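Local structure of tyrosinase (Aspergillus oryzae, 6JUD) at residues P171-M176 and N195-F200. The protein probably oxidises L-tyrosine and L-dopa to L-dopaquinone with molecular oxygen at a dinuclear copper centre, a step of melanin biosynthesis. The protein carries 2 engineered substitutions. Residues are numbered along the deposited sequence; the frame is centred on the assembly and turned at random.
Sequences PILVTM and NPLYRF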
loop_
_atom_site.group_PDB
_atom_site.type_symbol
_atom_site.label_atom_id
_atom_site.label_comp_id
_atom_site.label_asym_id
_atom_site.label_seq_id
_atom_site.Cartn_x
_atom_site.Cartn_y
_atom_site.Cartn_z
ATOM N N PRO B 171 5.868 4.014 -12.625
ATOM C CA PRO B 171 5.493 3.249 -13.825
ATOM C C PRO B 171 4.401 2.230 -13.526
ATOM O O PRO B 171 4.351 1.589 -12.481
ATOM C CB PRO B 171 6.775 2.495 -14.177
ATOM C CG PRO B 171 7.864 3.298 -13.554
ATOM C CD PRO B 171 7.291 3.870 -12.288
ATOM N N ILE B 172 3.510 2.025 -14.496
ATOM C CA ILE B 172 2.505 0.982 -14.374
ATOM C C ILE B 172 3.079 -0.346 -13.901
ATOM O O ILE B 172 2.565 -0.965 -12.966
ATOM C CB ILE B 172 1.818 0.769 -15.737
ATOM C CG1 ILE B 172 1.086 2.001 -16.259
ATOM C CG2 ILE B 172 0.866 -0.421 -15.641
ATOM C CD1 ILE B 172 0.752 1.974 -17.735
ATOM N N LEU B 173 4.139 -0.807 -14.556
ATOM C CA LEU B 173 4.733 -2.097 -14.241
ATOM C C LEU B 173 5.252 -2.189 -12.810
ATOM O O LEU B 173 5.229 -3.270 -12.219
ATOM C CB LEU B 173 5.911 -2.385 -15.171
ATOM C CG LEU B 173 5.675 -3.379 -16.293
ATOM C CD1 LEU B 173 6.969 -3.537 -17.089
ATOM C CD2 LEU B 173 5.181 -4.714 -15.749
ATOM N N VAL B 174 5.753 -1.073 -12.280
ATOM C CA VAL B 174 6.287 -1.095 -10.909
ATOM C C VAL B 174 5.174 -1.330 -9.906
ATOM O O VAL B 174 5.408 -1.790 -8.782
ATOM C CB VAL B 174 7.073 0.205 -10.654
ATOM C CG1 VAL B 174 7.332 0.476 -9.191
ATOM C CG2 VAL B 174 8.400 0.140 -11.417
ATOM N N THR B 175 3.920 -1.051 -10.299
ATOM C CA THR B 175 2.810 -1.190 -9.369
ATOM C C THR B 175 2.029 -2.489 -9.506
ATOM O O THR B 175 0.988 -2.669 -8.861
ATOM C CB THR B 175 1.828 -0.001 -9.519
ATOM O OG1 THR B 175 1.132 -0.085 -10.768
ATOM C CG2 THR B 175 2.598 1.312 -9.483
ATOM N N MET B 176 2.504 -3.419 -10.321
ATOM C CA MET B 176 1.877 -4.716 -10.551
ATOM C C MET B 176 2.617 -5.840 -9.848
ATOM O O MET B 176 3.760 -6.143 -10.191
ATOM C CB MET B 176 1.857 -5.000 -12.061
ATOM C CG MET B 176 0.947 -4.065 -12.851
ATOM S SD MET B 176 1.260 -4.164 -14.629
ATOM C CE MET B 176 1.261 -5.944 -14.864
ATOM N N ASN B 195 6.394 -10.279 -10.465
ATOM C CA ASN B 195 7.009 -9.208 -11.253
ATOM C C ASN B 195 8.306 -8.742 -10.620
ATOM O O ASN B 195 8.294 -8.192 -9.517
ATOM C CB ASN B 195 6.030 -8.040 -11.357
ATOM C CG ASN B 195 6.558 -6.871 -12.165
ATOM O OD1 ASN B 195 7.631 -6.924 -12.779
ATOM N ND2 ASN B 195 5.790 -5.786 -12.163
ATOM N N PRO B 196 9.433 -8.971 -11.283
ATOM C CA PRO B 196 10.715 -8.640 -10.656
ATOM C C PRO B 196 10.926 -7.128 -10.611
ATOM O O PRO B 196 11.889 -6.672 -9.991
ATOM C CB PRO B 196 11.742 -9.279 -11.591
ATOM C CG PRO B 196 11.064 -9.257 -12.930
ATOM C CD PRO B 196 9.603 -9.521 -12.637
ATOM N N LEU B 197 10.018 -6.358 -11.222
ATOM C CA LEU B 197 10.142 -4.903 -11.095
ATOM C C LEU B 197 9.375 -4.329 -9.909
ATOM O O LEU B 197 9.513 -3.153 -9.544
ATOM C CB LEU B 197 9.661 -4.223 -12.386
ATOM C CG LEU B 197 10.563 -4.371 -13.616
ATOM C CD1 LEU B 197 9.872 -3.781 -14.839
ATOM C CD2 LEU B 197 11.920 -3.714 -13.385
ATOM N N TYR B 198 8.524 -5.129 -9.291
ATOM C CA TYR B 198 7.684 -4.707 -8.180
ATOM C C TYR B 198 8.462 -4.581 -6.874
ATOM O O TYR B 198 8.185 -3.655 -6.102
ATOM C CB TYR B 198 6.585 -5.745 -8.020
ATOM C CG TYR B 198 5.521 -5.500 -6.985
ATOM C CD1 TYR B 198 4.574 -4.496 -7.149
ATOM C CD2 TYR B 198 5.437 -6.311 -5.855
ATOM C CE1 TYR B 198 3.594 -4.295 -6.187
ATOM C CE2 TYR B 198 4.462 -6.112 -4.901
ATOM C CZ TYR B 198 3.539 -5.099 -5.073
ATOM O OH TYR B 198 2.548 -4.912 -4.128
ATOM N N ARG B 199 9.392 -5.499 -6.653
ATOM C CA ARG B 199 10.237 -5.530 -5.475
ATOM C C ARG B 199 11.432 -6.450 -5.720
ATOM O O ARG B 199 11.394 -7.259 -6.640
ATOM C CB ARG B 199 9.458 -6.050 -4.253
ATOM C CG ARG B 199 9.174 -7.535 -4.324
ATOM C CD ARG B 199 8.332 -8.049 -3.163
ATOM N NE ARG B 199 7.960 -9.437 -3.444
ATOM C CZ ARG B 199 7.044 -10.131 -2.797
ATOM N NH1 ARG B 199 6.380 -9.579 -1.783
ATOM N NH2 ARG B 199 6.798 -11.380 -3.157
ATOM N N PHE B 200 12.451 -6.320 -4.877
ATOM C CA PHE B 200 13.513 -7.326 -4.816
ATOM C C PHE B 200 13.398 -8.058 -3.481
ATOM O O PHE B 200 13.447 -7.411 -2.435
ATOM C CB PHE B 200 14.902 -6.693 -4.960
ATOM C CG PHE B 200 16.028 -7.670 -4.726
ATOM C CD1 PHE B 200 16.151 -8.801 -5.511
ATOM C CD2 PHE B 200 16.959 -7.479 -3.722
ATOM C CE1 PHE B 200 17.183 -9.704 -5.313
ATOM C CE2 PHE B 200 18.006 -8.365 -3.531
ATOM C CZ PHE B 200 18.131 -9.488 -4.327
HETATM O O HOH W 1 6.838 -1.390 -6.284
#
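Asn-195 uses one side-chain nitrogen to bridge two backbone carbonyls of the facing turn while its amide oxygen braces its own loop. Asn-195 ND2 gives a well-directed bond to Met-176 O at 2.9 Å, lying in the plane of both groups, and a weak, bent one to Leu-173 O at 2.6 Å (N-H...O 118°). Extension of the side chain, with CG anti to the backbone N (chi1 -180°), carries the amide across to these carbonyls. On the same amide, Asn-195 OD1 accepts from Leu-197 N at 2.9 Å, the N-H arriving from above the carbonyl plane. With a donor and an acceptor on one short, flat head, asparagine can serve both loops at once.

Beside the amide, Leu-173 CD1 meets Leu-197 CD1 at 3.7 Å, while its other methyl, CD2, flanks ND2; branched leucine thus supplies apolar cover for the polar link. Tyr-30 of helix 26-31 packs on Leu-173, and Leu-50 of helix 41-55 on Leu-197. Tyr-198, with its ring anti to the backbone N (chi1 -176°), sets that flat ring beside the carbonyls of Val-174 and Met-176, its CD1 coming obliquely to within 3.3 Å of Val-174 O. That carbonyl and Tyr-198 O are bridged by a water. The CB of compact Val-174 points away from the other loop, and the side chain packs on Leu-374 of helix 371-389, yet CG2 lies beside Leu-197 O.

Within 171-176, Thr-175 OG1 bonds back to Ile-172 O at 2.8 Å; Thr-175 N shares this acceptor, so threonine's hydroxyl adds a second grip. The contact joins the loops leading into strand 178-182 and out of strand 190-194, within the central tyrosinase domain but away from the copper ligands; its signature is an Asx turn at Asn-195 whose amide nitrogen reaches the carbonyls of Leu-173, in the 3-10 turn, and Met-176, just after it.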